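Putative acetamidase/formamidase (Yersinia enterocolitica subsp. palearctica serotype O:3, PDB 5UBU) probably hydrolyses carbon-nitrogen bonds other than peptide bonds in linear amides. Local coordinates at residues 307-312 with 319-324; 194-199 with 263-268; 120-125 with 141-146; 220-225 with 234-239; 13-18 with 249-254. All blocks are in the same frame, centred on the assembly; numbering follows the deposited sequence.

Contact 1 of 5, residues 307-312 with 319-324; sequences GKVRLG and YTVGAM
Val321 packs between Val309 and Leu311 across a beta hairpin, in which strands 308-313 and 319-326 run antiparallel at the edge of the nine-stranded sheet of this chain. Its CB stands 4.1 Å from Arg310 O, and from there the two methyls part. CG1, anti to the backbone N (chi1 177°), comes within 3.6 Å of Val309 CG1 and also lies near Arg310 O, while CG2 meets Leu311 CD1 more loosely at 4.2 Å. These apolar side chains share a face of the hairpin with Ala323, and helix 273-291 packs on that face through Leu273 and Tyr281. Lys308, Arg310 and Met324, a selenomethionine, take the other face, where Lys308 CB and Met324 CB are 3.9 Å apart. The Arg310 side chain then leads away from the partner strand, and NH1 forms a salt bridge with Asp198. In the backbone, Lys308 with Met324 and Arg310 with Gly322 are the hydrogen-bonded pairs, and Val309 with Ala323 and Leu311 with Val321 the non-hydrogen-bonded ones. Both Arg310-Gly322 bonds are nearly straight. A second subunit continues the contact by placing its Asp227 OD2 on Val309 N. Near the turn, the bond from Gly312 N to Thr320 O, 2.8 Å long, is bent to 141° at the hydrogen.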
# COMPACT_ATOMS: atom_id res chain seq x y z
N GLY B 307 -6.42 0.60 22.39
CA GLY B 307 -5.74 1.55 21.54
C GLY B 307 -6.71 2.38 20.72
O GLY B 307 -7.75 1.89 20.29
N LYS B 308 -6.38 3.65 20.56
CA LYS B 308 -7.16 4.59 19.75
C LYS B 308 -6.28 5.10 18.62
O LYS B 308 -5.09 5.31 18.79
CB LYS B 308 -7.68 5.79 20.55
CG LYS B 308 -8.67 5.53 21.69
CD LYS B 308 -9.72 4.51 21.33
CE LYS B 308 -10.73 4.38 22.47
NZ LYS B 308 -11.55 3.19 22.19
N VAL B 309 -6.86 5.25 17.43
CA VAL B 309 -6.08 5.74 16.29
C VAL B 309 -6.66 7.02 15.72
O VAL B 309 -7.88 7.17 15.57
CB VAL B 309 -5.97 4.67 15.18
CG1 VAL B 309 -5.42 5.24 13.88
CG2 VAL B 309 -5.10 3.53 15.66
N ARG B 310 -5.75 7.95 15.42
CA ARG B 310 -6.10 9.19 14.79
C ARG B 310 -5.45 9.28 13.44
O ARG B 310 -4.24 9.26 13.35
CB ARG B 310 -5.69 10.41 15.63
CG ARG B 310 -5.76 11.73 14.87
CD ARG B 310 -6.43 12.81 15.66
NE ARG B 310 -7.88 12.75 15.59
CZ ARG B 310 -8.72 13.42 16.37
NH1 ARG B 310 -8.29 14.19 17.36
NH2 ARG B 310 -10.04 13.27 16.17
N LEU B 311 -6.27 9.35 12.39
CA LEU B 311 -5.75 9.53 11.07
C LEU B 311 -5.50 11.04 10.94
O LEU B 311 -6.43 11.84 11.01
CB LEU B 311 -6.74 9.04 10.01
CG LEU B 311 -6.32 9.30 8.55
CD1 LEU B 311 -4.99 8.65 8.27
CD2 LEU B 311 -7.37 8.82 7.57
N GLY B 312 -4.23 11.41 10.80
CA GLY B 312 -3.84 12.81 10.66
C GLY B 312 -4.11 13.26 9.25
O GLY B 312 -5.17 13.81 8.96
N TYR B 319 1.78 9.83 4.72
CA TYR B 319 0.60 9.94 5.55
C TYR B 319 1.03 9.90 7.00
O TYR B 319 2.09 9.38 7.31
CB TYR B 319 -0.40 8.83 5.24
CG TYR B 319 -0.67 8.63 3.77
CD1 TYR B 319 -0.93 9.71 2.93
CD2 TYR B 319 -0.75 7.35 3.22
CE1 TYR B 319 -1.20 9.53 1.59
CE2 TYR B 319 -1.02 7.17 1.88
CZ TYR B 319 -1.25 8.26 1.07
OH TYR B 319 -1.53 8.08 -0.26
N THR B 320 0.21 10.43 7.89
CA THR B 320 0.52 10.47 9.30
C THR B 320 -0.62 9.93 10.15
O THR B 320 -1.77 10.28 9.94
CB THR B 320 0.86 11.91 9.73
OG1 THR B 320 1.95 12.40 8.94
CG2 THR B 320 1.23 11.96 11.21
N VAL B 321 -0.26 9.07 11.10
CA VAL B 321 -1.21 8.40 11.98
C VAL B 321 -0.71 8.47 13.42
O VAL B 321 0.48 8.30 13.68
CB VAL B 321 -1.31 6.91 11.59
CG1 VAL B 321 -2.23 6.15 12.55
CG2 VAL B 321 -1.78 6.75 10.15
N GLY B 322 -1.63 8.69 14.36
CA GLY B 322 -1.31 8.75 15.78
C GLY B 322 -1.94 7.58 16.52
O GLY B 322 -3.13 7.35 16.38
N ALA B 323 -1.14 6.84 17.29
CA ALA B 323 -1.64 5.71 18.09
C ALA B 323 -1.70 6.20 19.54
O ALA B 323 -0.69 6.56 20.11
CB ALA B 323 -0.73 4.51 17.96
N MSE B 324 -2.89 6.18 20.13
CA MSE B 324 -3.09 6.67 21.49
C MSE B 324 -3.46 5.68 22.54
O MSE B 324 -3.89 4.58 22.25
CB MSE B 324 -4.35 7.52 21.45
CG MSE B 324 -4.11 8.97 21.10
SE MSE B 324 -5.75 9.60 20.20
CE MSE B 324 -6.93 9.98 21.73

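Contact 2 of 5, residues 194-199 with 263-268; sequences MDVPDI and TIMSIG. With NA (sodium ion), chain H.
Met265, a selenomethionine, is the first residue of strand 263-268 to meet the loop 194-199, and it does so with the end of its side chain. CG lies anti to the backbone N (chi1 178°), which carries the chain away from its strand before a bend at chi3 turns the methyl. The Met265 and Val196 side chains run past one another in opposite senses, SE 4.1 Å from Val196 CG1, and CE comes across the carboxylate of Asp198 at about a right angle, nearest to OD2. This is a packing contact; the carboxylate finds its polar partners outside the two segments, Arg310 among them. Two residues on, Ile267 points the same way and touches three residues of the loop with two methyls. Its CG2 lies 3.9 Å from SE of Met194, another selenomethionine, and 4.3 Å from Val196 CG2. Its CD1 meets Ile199 CD1 tip to tip at 3.9 Å. The loop presents Val196 and Ile199 from the two ends of a type I beta turn, closed by Ile199 N bonding to Val196 O. No hydrogen bond links the two segments, and the interface is mostly apolar packing, with the Asp198 carboxylate at one end. Asp195 faces away from the strand and grips a sodium ion through OD1 at 2.3 Å and, more loosely, OD2 at 2.7 Å. With Asn193, Asp220 and a water 2.9 Å from the ion, it makes this loop one wall of a carboxylate-rich metal site.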
# COMPACT_ATOMS: atom_id res chain seq x y z
N MSE B 194 2.66 16.97 9.60
CA MSE B 194 1.88 15.85 10.13
C MSE B 194 0.39 16.03 10.01
O MSE B 194 -0.33 15.06 9.84
CB MSE B 194 2.21 15.68 11.61
CG MSE B 194 3.68 15.32 11.82
SE MSE B 194 4.11 15.31 13.74
CE MSE B 194 3.99 17.24 14.12
N ASP B 195 -0.07 17.27 10.11
CA ASP B 195 -1.50 17.58 10.04
C ASP B 195 -2.32 16.67 10.98
O ASP B 195 -3.25 16.00 10.56
CB ASP B 195 -2.00 17.47 8.60
CG ASP B 195 -1.36 18.49 7.65
OD1 ASP B 195 -0.88 19.55 8.10
OD2 ASP B 195 -1.36 18.22 6.43
N VAL B 196 -1.93 16.65 12.25
CA VAL B 196 -2.62 15.89 13.28
C VAL B 196 -3.42 16.91 14.09
O VAL B 196 -2.82 17.74 14.78
CB VAL B 196 -1.63 15.12 14.19
CG1 VAL B 196 -2.35 14.48 15.37
CG2 VAL B 196 -0.89 14.06 13.39
N PRO B 197 -4.77 16.87 14.01
CA PRO B 197 -5.65 17.82 14.71
C PRO B 197 -5.40 18.02 16.20
O PRO B 197 -5.72 19.08 16.73
CB PRO B 197 -7.04 17.22 14.53
CG PRO B 197 -6.94 16.40 13.29
CD PRO B 197 -5.54 15.88 13.23
N ASP B 198 -4.84 17.01 16.85
CA ASP B 198 -4.57 17.06 18.30
C ASP B 198 -3.42 17.97 18.73
O ASP B 198 -3.32 18.33 19.90
CB ASP B 198 -4.30 15.64 18.79
CG ASP B 198 -5.44 14.70 18.51
OD1 ASP B 198 -6.45 14.73 19.24
OD2 ASP B 198 -5.31 13.90 17.58
N ILE B 199 -2.56 18.36 17.78
CA ILE B 199 -1.42 19.22 18.07
C ILE B 199 -1.84 20.70 18.09
O ILE B 199 -1.47 21.49 17.22
CB ILE B 199 -0.27 18.94 17.06
CG1 ILE B 199 0.16 17.48 17.22
CG2 ILE B 199 0.93 19.86 17.30
CD1 ILE B 199 1.19 17.03 16.21
N THR B 263 -4.53 11.87 27.05
CA THR B 263 -3.76 10.77 26.42
C THR B 263 -2.30 11.04 26.11
O THR B 263 -1.81 12.16 26.23
CB THR B 263 -4.37 10.42 25.03
OG1 THR B 263 -4.09 11.47 24.09
CG2 THR B 263 -5.87 10.20 25.10
N ILE B 264 -1.62 9.97 25.70
CA ILE B 264 -0.25 10.01 25.21
C ILE B 264 -0.42 9.44 23.79
O ILE B 264 -1.34 8.65 23.55
CB ILE B 264 0.77 9.20 26.05
CG1 ILE B 264 0.51 7.70 25.97
CG2 ILE B 264 0.76 9.69 27.49
CD1 ILE B 264 1.57 6.88 26.66
N MSE B 265 0.45 9.82 22.86
CA MSE B 265 0.35 9.35 21.49
C MSE B 265 1.66 9.27 20.78
O MSE B 265 2.52 10.12 20.97
CB MSE B 265 -0.55 10.37 20.77
CG MSE B 265 -0.77 10.11 19.27
SE MSE B 265 -1.40 11.75 18.33
CE MSE B 265 -3.26 11.63 18.92
N SER B 266 1.83 8.23 19.98
CA SER B 266 3.03 8.05 19.16
C SER B 266 2.59 8.39 17.74
O SER B 266 1.59 7.86 17.26
CB SER B 266 3.56 6.63 19.24
OG SER B 266 4.10 6.35 20.52
N ILE B 267 3.35 9.25 17.08
CA ILE B 267 3.02 9.71 15.73
C ILE B 267 3.95 9.15 14.67
O ILE B 267 5.11 9.53 14.60
CB ILE B 267 3.05 11.25 15.68
CG1 ILE B 267 2.10 11.82 16.75
CG2 ILE B 267 2.67 11.75 14.28
CD1 ILE B 267 2.16 13.32 16.91
N GLY B 268 3.43 8.26 13.83
CA GLY B 268 4.20 7.65 12.76
C GLY B 268 3.81 8.22 11.41
O GLY B 268 2.64 8.57 11.21
NA NA H . -0.34 20.73 6.25
O HOH W 1 -1.31 19.56 3.77

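Contact 3 of 5, residues 120-125 with 141-146; sequences CAMIPH and PLPEKV
Met122 N donates to Lys145 O in a nearly straight bond of 2.9 Å (170° at the hydrogen), the one hydrogen bond joining these two antiparallel segments. The same carbonyl oxygen also receives Ala121 CA in a CA-H...O contact, and Val146 CA answers with another to Cys120 O, while Ala121 CB and Val146 CG2 pack loosely. Met122, a selenomethionine, carries much of the side-chain contact. Its chain runs beside that of Lys145, then bends at chi3 (73°), which brings CE back over the proline-rich strip before strand 145-151. There CE lies 3.6 Å from Leu142 CB, crossing that side chain at about a right angle, and 3.5 Å from Pro143 O. Beyond the strands the packing passes to rings. Pro124 CB meets Pro141 CB at 3.9 Å, and Pro124 CG comes up to the carboxylate of Glu144, 3.5 Å from its CD. Glu144 crosses the proline at about a right angle, and its OE1 is held by Ser76 N. Last, Pro141 CB sits over one face of the His125 imidazole in a CH-pi contact, 4.0 Å from the ring centroid and 18° off the normal. The contact thus extends the pairing of strands 117-122 and 145-151, the first two of a small four-stranded antiparallel sheet, into the chain beyond it. Helix 75-78 lies against Glu144 and Val146, and Trp297 of a second subunit packs on Met122 and Pro143.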
# COMPACT_ATOMS: atom_id res chain seq x y z
N CYS B 120 -9.62 27.31 2.35
CA CYS B 120 -9.64 25.89 2.02
C CYS B 120 -9.57 25.87 0.51
O CYS B 120 -10.23 26.68 -0.16
CB CYS B 120 -10.89 25.18 2.51
SG CYS B 120 -10.89 23.42 2.05
N ALA B 121 -8.78 24.96 -0.05
CA ALA B 121 -8.62 24.89 -1.49
C ALA B 121 -8.47 23.48 -2.02
O ALA B 121 -7.96 22.60 -1.33
CB ALA B 121 -7.42 25.72 -1.91
N MSE B 122 -8.92 23.30 -3.26
CA MSE B 122 -8.83 22.04 -3.97
C MSE B 122 -7.80 22.32 -5.02
O MSE B 122 -8.09 22.95 -6.03
CB MSE B 122 -10.15 21.63 -4.58
CG MSE B 122 -10.99 20.83 -3.59
SE MSE B 122 -12.82 20.66 -4.34
CE MSE B 122 -12.46 19.37 -5.76
N ILE B 123 -6.58 21.88 -4.75
CA ILE B 123 -5.46 22.08 -5.64
C ILE B 123 -5.41 20.93 -6.65
O ILE B 123 -5.50 19.77 -6.26
CB ILE B 123 -4.15 22.13 -4.83
CG1 ILE B 123 -4.26 23.24 -3.77
CG2 ILE B 123 -2.95 22.32 -5.76
CD1 ILE B 123 -3.09 23.33 -2.81
N PRO B 124 -5.29 21.25 -7.96
CA PRO B 124 -5.23 20.15 -8.93
C PRO B 124 -4.08 19.18 -8.67
O PRO B 124 -2.97 19.61 -8.30
CB PRO B 124 -5.05 20.88 -10.26
CG PRO B 124 -5.73 22.19 -10.05
CD PRO B 124 -5.44 22.56 -8.62
N HIS B 125 -4.36 17.89 -8.82
CA HIS B 125 -3.38 16.82 -8.61
C HIS B 125 -2.86 16.72 -7.17
O HIS B 125 -1.74 16.27 -6.93
CB HIS B 125 -2.22 16.96 -9.61
CG HIS B 125 -2.67 17.07 -11.03
ND1 HIS B 125 -3.15 15.99 -11.75
CD2 HIS B 125 -2.73 18.14 -11.86
CE1 HIS B 125 -3.48 16.39 -12.96
NE2 HIS B 125 -3.23 17.69 -13.06
N PRO B 141 -7.94 16.42 -13.54
CA PRO B 141 -7.93 16.78 -12.13
C PRO B 141 -9.31 17.27 -11.71
O PRO B 141 -10.14 17.59 -12.55
CB PRO B 141 -6.90 17.92 -12.07
CG PRO B 141 -6.96 18.53 -13.44
CD PRO B 141 -7.21 17.40 -14.37
N LEU B 142 -9.53 17.32 -10.40
CA LEU B 142 -10.80 17.79 -9.87
C LEU B 142 -10.93 19.29 -10.09
O LEU B 142 -9.93 19.97 -10.37
CB LEU B 142 -10.90 17.49 -8.37
CG LEU B 142 -10.74 16.04 -7.94
CD1 LEU B 142 -10.88 15.98 -6.42
CD2 LEU B 142 -11.78 15.15 -8.62
N PRO B 143 -12.15 19.82 -9.98
CA PRO B 143 -12.30 21.25 -10.17
C PRO B 143 -11.42 22.01 -9.21
O PRO B 143 -11.16 21.58 -8.08
CB PRO B 143 -13.78 21.50 -9.87
CG PRO B 143 -14.43 20.23 -10.27
CD PRO B 143 -13.46 19.18 -9.78
N GLU B 144 -10.99 23.15 -9.69
CA GLU B 144 -10.11 24.01 -8.96
C GLU B 144 -10.96 24.98 -8.14
O GLU B 144 -11.51 25.92 -8.67
CB GLU B 144 -9.22 24.68 -10.01
CG GLU B 144 -7.95 25.30 -9.50
CD GLU B 144 -6.88 25.42 -10.57
OE1 GLU B 144 -5.77 25.85 -10.21
OE2 GLU B 144 -7.12 25.08 -11.76
N LYS B 145 -11.09 24.70 -6.84
CA LYS B 145 -11.88 25.52 -5.92
C LYS B 145 -11.11 26.19 -4.78
O LYS B 145 -10.08 25.71 -4.33
CB LYS B 145 -13.03 24.70 -5.30
CG LYS B 145 -14.38 24.82 -5.98
CD LYS B 145 -14.45 24.29 -7.39
CE LYS B 145 -15.73 24.78 -8.07
NZ LYS B 145 -16.98 24.49 -7.30
N VAL B 146 -11.67 27.31 -4.33
CA VAL B 146 -11.13 28.11 -3.23
C VAL B 146 -12.29 28.65 -2.40
O VAL B 146 -13.28 29.16 -2.94
CB VAL B 146 -10.30 29.32 -3.74
CG1 VAL B 146 -9.84 30.20 -2.59
CG2 VAL B 146 -9.11 28.84 -4.56

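Contact 4 of 5, residues 220-225 with 234-239; sequences DAHACQ and AVEFAS. With NA (sodium ion), chain G; NA (sodium ion), chain H.
Asp220, His222 and Glu236 converge across the two segments on one sodium ion, which all three bind directly. Glu236 chelates it with OE1 and OE2, each at 2.2 Å. His222 gives NE2 at 2.3 Å, and Asp220 gives OD1 at 2.3 Å with OD2 a longer ligand at 2.9 Å. That OD2 binds a second sodium ion at 2.2 Å, making the aspartate a bridge between the two metals. The bend of Glu236 at chi2 (-63°) curls its carboxylate back to the ion, beside the His222 ring, whose edge has Glu236 OE2 in plane. Ala234 N hydrogen-bonds to OE1 from above the carboxylate plane, 41° out of it. Ala234 CB also covers one face of the imidazole in a CH-pi contact, 3.6 Å from the centroid; Asp220 O lies over the opposite face, toward the rim. Behind the metals, Ala223 N bonds to Val235 O at 3.0 Å and Phe237 N reaches Ala221 O in a longer bond, while water 2 joins Ala221 N to Phe237 O. The Phe237 ring turns its edge to the backbone of His222. Asn193 and Asp195 complete the protein ligands of the second ion. Two ions sharing an aspartate, among carboxylates and a histidine, form a dinuclear metal site.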
# COMPACT_ATOMS: atom_id res chain seq x y z
N ASP B 220 2.02 26.54 9.24
CA ASP B 220 0.80 25.91 8.73
C ASP B 220 -0.28 25.73 9.81
O ASP B 220 -0.65 24.61 10.18
CB ASP B 220 1.16 24.57 8.06
CG ASP B 220 -0.02 23.87 7.39
OD1 ASP B 220 -0.98 24.53 6.90
OD2 ASP B 220 0.04 22.64 7.31
N ALA B 221 -0.78 26.84 10.32
CA ALA B 221 -1.83 26.81 11.33
C ALA B 221 -3.16 26.47 10.65
O ALA B 221 -3.42 26.91 9.52
CB ALA B 221 -1.92 28.15 12.03
N HIS B 222 -3.98 25.65 11.32
CA HIS B 222 -5.30 25.27 10.82
C HIS B 222 -6.36 25.71 11.81
O HIS B 222 -6.20 25.51 13.00
CB HIS B 222 -5.48 23.77 10.62
CG HIS B 222 -4.58 23.16 9.60
ND1 HIS B 222 -4.10 21.88 9.71
CD2 HIS B 222 -4.05 23.67 8.47
CE1 HIS B 222 -3.34 21.61 8.66
NE2 HIS B 222 -3.29 22.68 7.90
N ALA B 223 -7.45 26.29 11.32
CA ALA B 223 -8.55 26.72 12.18
C ALA B 223 -9.39 25.52 12.60
O ALA B 223 -10.11 25.57 13.59
CB ALA B 223 -9.42 27.75 11.48
N CYS B 224 -9.29 24.45 11.81
CA CYS B 224 -10.00 23.19 12.05
C CYS B 224 -9.49 22.19 11.03
O CYS B 224 -8.85 22.60 10.07
CB CYS B 224 -11.51 23.38 11.90
SG CYS B 224 -11.99 24.18 10.34
N GLN B 225 -9.75 20.90 11.24
CA GLN B 225 -9.33 19.86 10.28
C GLN B 225 -9.99 18.52 10.55
O GLN B 225 -10.09 18.09 11.70
CB GLN B 225 -7.81 19.64 10.28
CG GLN B 225 -7.33 18.59 9.28
CD GLN B 225 -5.88 18.22 9.45
OE1 GLN B 225 -5.00 19.08 9.51
NE2 GLN B 225 -5.62 16.93 9.52
N ALA B 234 -6.93 22.04 4.92
CA ALA B 234 -7.84 22.28 6.02
C ALA B 234 -8.22 23.75 5.84
O ALA B 234 -8.22 24.24 4.71
CB ALA B 234 -7.12 22.06 7.33
N VAL B 235 -8.60 24.43 6.92
CA VAL B 235 -8.90 25.86 6.84
C VAL B 235 -7.56 26.50 7.22
O VAL B 235 -7.25 26.67 8.39
CB VAL B 235 -10.06 26.30 7.75
CG1 VAL B 235 -10.17 27.82 7.78
CG2 VAL B 235 -11.37 25.68 7.27
N GLU B 236 -6.78 26.83 6.20
CA GLU B 236 -5.45 27.42 6.36
C GLU B 236 -5.54 28.89 6.75
O GLU B 236 -6.28 29.66 6.11
CB GLU B 236 -4.71 27.35 5.02
CG GLU B 236 -4.71 25.99 4.32
CD GLU B 236 -4.02 24.90 5.10
OE1 GLU B 236 -4.29 23.71 4.79
OE2 GLU B 236 -3.21 25.21 6.00
N PHE B 237 -4.79 29.30 7.77
CA PHE B 237 -4.82 30.71 8.20
C PHE B 237 -3.51 31.18 8.85
O PHE B 237 -2.68 30.38 9.26
CB PHE B 237 -6.03 30.98 9.13
CG PHE B 237 -5.84 30.53 10.56
CD1 PHE B 237 -5.63 29.21 10.89
CD2 PHE B 237 -5.96 31.45 11.60
CE1 PHE B 237 -5.48 28.82 12.22
CE2 PHE B 237 -5.82 31.05 12.93
CZ PHE B 237 -5.59 29.73 13.23
N ALA B 238 -3.35 32.50 8.88
CA ALA B 238 -2.22 33.16 9.49
C ALA B 238 -2.59 33.29 10.97
O ALA B 238 -3.70 33.70 11.28
CB ALA B 238 -2.00 34.52 8.85
N SER B 239 -1.66 32.93 11.86
CA SER B 239 -1.95 32.96 13.30
C SER B 239 -0.89 33.55 14.20
O SER B 239 0.25 33.79 13.78
CB SER B 239 -2.13 31.52 13.81
OG SER B 239 -0.88 30.84 13.86
NA NA G . -2.37 23.14 5.80
NA NA H . -0.34 20.73 6.25
O HOH W 2 -0.20 29.88 9.66
O HOH W 1 -1.31 19.56 3.77

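Contact 5 of 5, residues 13-18 with 249-254; sequences VKRGVG and KNWQLS
Arg15 brings one end of its guanidinium down over one face of the Trp251 indole, in a cation-pi contact with CZ 4.5 Å from the centroid of the five-membered ring and 21° off its normal. NH2 is the atom that comes down on the ring, offset toward the rim, 3.5 Å from Trp251 CD1 and 3.6 Å from Trp251 CG. The two planes are 55° apart, so the overlap is a slanted approach by one nitrogen and not a parallel stack. NH1 reaches instead toward the backbone, 3.8 Å from Lys249 O and 4.0 Å from Asn250 O, too long for hydrogen bonds, although Asn250 O does lie near the guanidinium plane. Leu253 CD2, from the same segment as the indole, covers the opposite face, and the Trp251 and Tyr206 rings meet edge-to-face. In the fold, this is where the end of the N-terminal helix 11-15 packs on the loop leading from strand 239-248 to strand 257-260, at the surface of the chain. Just past the helix Val17 makes the second touch: its CG1, anti to the carbonyl carbon (chi1 -61°), lies 3.8 Å from Lys249 CG. The Lys249 chain bends at chi2 and chi3 and leads its amine away from Val17, to a salt bridge with Asp100. The backbone of Val17 is hydrogen-bonded to Leu247 of strand 239-248.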
# COMPACT_ATOMS: atom_id res chain seq x y z
N VAL B 13 7.31 18.82 32.29
CA VAL B 13 7.52 19.47 33.58
C VAL B 13 8.40 18.61 34.49
O VAL B 13 9.26 19.15 35.19
CB VAL B 13 6.17 19.83 34.24
CG1 VAL B 13 6.36 20.36 35.66
CG2 VAL B 13 5.43 20.85 33.38
N LYS B 14 8.20 17.30 34.47
CA LYS B 14 9.00 16.41 35.32
C LYS B 14 10.44 16.20 34.89
O LYS B 14 11.29 15.92 35.73
CB LYS B 14 8.32 15.04 35.53
CG LYS B 14 7.16 15.09 36.51
CD LYS B 14 6.76 13.71 37.02
CE LYS B 14 6.10 13.85 38.39
NZ LYS B 14 5.64 12.57 39.00
N ARG B 15 10.71 16.32 33.59
CA ARG B 15 12.07 16.10 33.08
C ARG B 15 12.69 17.28 32.35
O ARG B 15 13.89 17.26 32.06
CB ARG B 15 12.09 14.88 32.18
CG ARG B 15 11.65 13.59 32.87
CD ARG B 15 11.72 12.43 31.90
NE ARG B 15 13.09 12.14 31.49
CZ ARG B 15 13.44 11.22 30.59
NH1 ARG B 15 14.72 11.04 30.29
NH2 ARG B 15 12.50 10.49 29.98
N GLY B 16 11.90 18.31 32.05
CA GLY B 16 12.42 19.49 31.35
C GLY B 16 13.37 20.27 32.24
O GLY B 16 13.07 20.54 33.42
N VAL B 17 14.53 20.62 31.69
CA VAL B 17 15.55 21.36 32.44
C VAL B 17 15.13 22.79 32.78
O VAL B 17 15.60 23.36 33.77
CB VAL B 17 16.93 21.37 31.72
CG1 VAL B 17 17.45 19.96 31.55
CG2 VAL B 17 16.87 22.09 30.38
N GLY B 18 14.24 23.36 31.97
CA GLY B 18 13.77 24.72 32.15
C GLY B 18 12.59 24.89 33.11
O GLY B 18 12.12 26.01 33.32
N LYS B 249 16.75 16.02 28.43
CA LYS B 249 18.06 15.48 28.12
C LYS B 249 18.09 13.97 28.02
O LYS B 249 17.46 13.27 28.80
CB LYS B 249 19.07 15.90 29.19
CG LYS B 249 19.21 17.41 29.39
CD LYS B 249 19.75 18.18 28.18
CE LYS B 249 21.19 17.80 27.84
NZ LYS B 249 21.72 18.61 26.72
N ASN B 250 18.83 13.49 27.02
CA ASN B 250 19.09 12.07 26.81
C ASN B 250 17.86 11.15 26.91
O ASN B 250 17.78 10.29 27.78
CB ASN B 250 20.19 11.66 27.82
CG ASN B 250 20.81 10.32 27.52
OD1 ASN B 250 20.88 9.88 26.36
ND2 ASN B 250 21.32 9.67 28.56
N TRP B 251 16.90 11.37 26.01
CA TRP B 251 15.67 10.57 25.92
C TRP B 251 15.58 10.15 24.46
O TRP B 251 15.19 10.94 23.60
CB TRP B 251 14.46 11.37 26.43
CG TRP B 251 13.15 10.63 26.43
CD1 TRP B 251 12.96 9.31 26.73
CD2 TRP B 251 11.85 11.19 26.26
NE1 TRP B 251 11.62 9.00 26.69
CE2 TRP B 251 10.92 10.14 26.40
CE3 TRP B 251 11.37 12.48 25.99
CZ2 TRP B 251 9.53 10.33 26.27
CZ3 TRP B 251 9.99 12.67 25.84
CH2 TRP B 251 9.09 11.60 25.99
N GLN B 252 15.99 8.92 24.18
CA GLN B 252 16.08 8.45 22.79
C GLN B 252 14.70 8.13 22.22
O GLN B 252 14.01 7.26 22.72
CB GLN B 252 17.03 7.22 22.70
CG GLN B 252 17.80 7.11 21.39
CD GLN B 252 17.02 6.85 20.12
OE1 GLN B 252 16.11 6.01 20.06
NE2 GLN B 252 17.41 7.54 19.07
N LEU B 253 14.31 8.89 21.19
CA LEU B 253 13.03 8.70 20.50
C LEU B 253 13.33 8.49 19.03
O LEU B 253 14.26 9.10 18.50
CB LEU B 253 12.11 9.91 20.59
CG LEU B 253 11.65 10.48 21.92
CD1 LEU B 253 10.53 11.49 21.62
CD2 LEU B 253 11.15 9.37 22.85
N SER B 254 12.55 7.65 18.38
CA SER B 254 12.71 7.42 16.96
C SER B 254 11.66 8.20 16.19
O SER B 254 11.88 8.55 15.02
CB SER B 254 12.62 5.93 16.63
OG SER B 254 13.69 5.24 17.22

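How the contacts relate
Contacts 1, 2 and 4 are buried, contact 3 is partly so, and contact 5 lies at the surface. Contacts 1 and 2 share a sheet, in which strands 319-326 and 263-270 are neighbours, and the arginine-aspartate salt bridge ties them. Contacts 2 and 4 meet at a sodium ion bound by Asp195 and Asp220, and Gln225 NE2 hydrogen-bonds to Asp195 O. The chemistry of the five follows their place: backbone pairing in contact 1, methyl and selenium packing in contact 2, metal ligation in contact 4, proline packing in contact 3, and a cation-pi pair in contact 5. Contacts 1, 3 and 4 also touch a second subunit; contacts 2 and 5 touch no other chain.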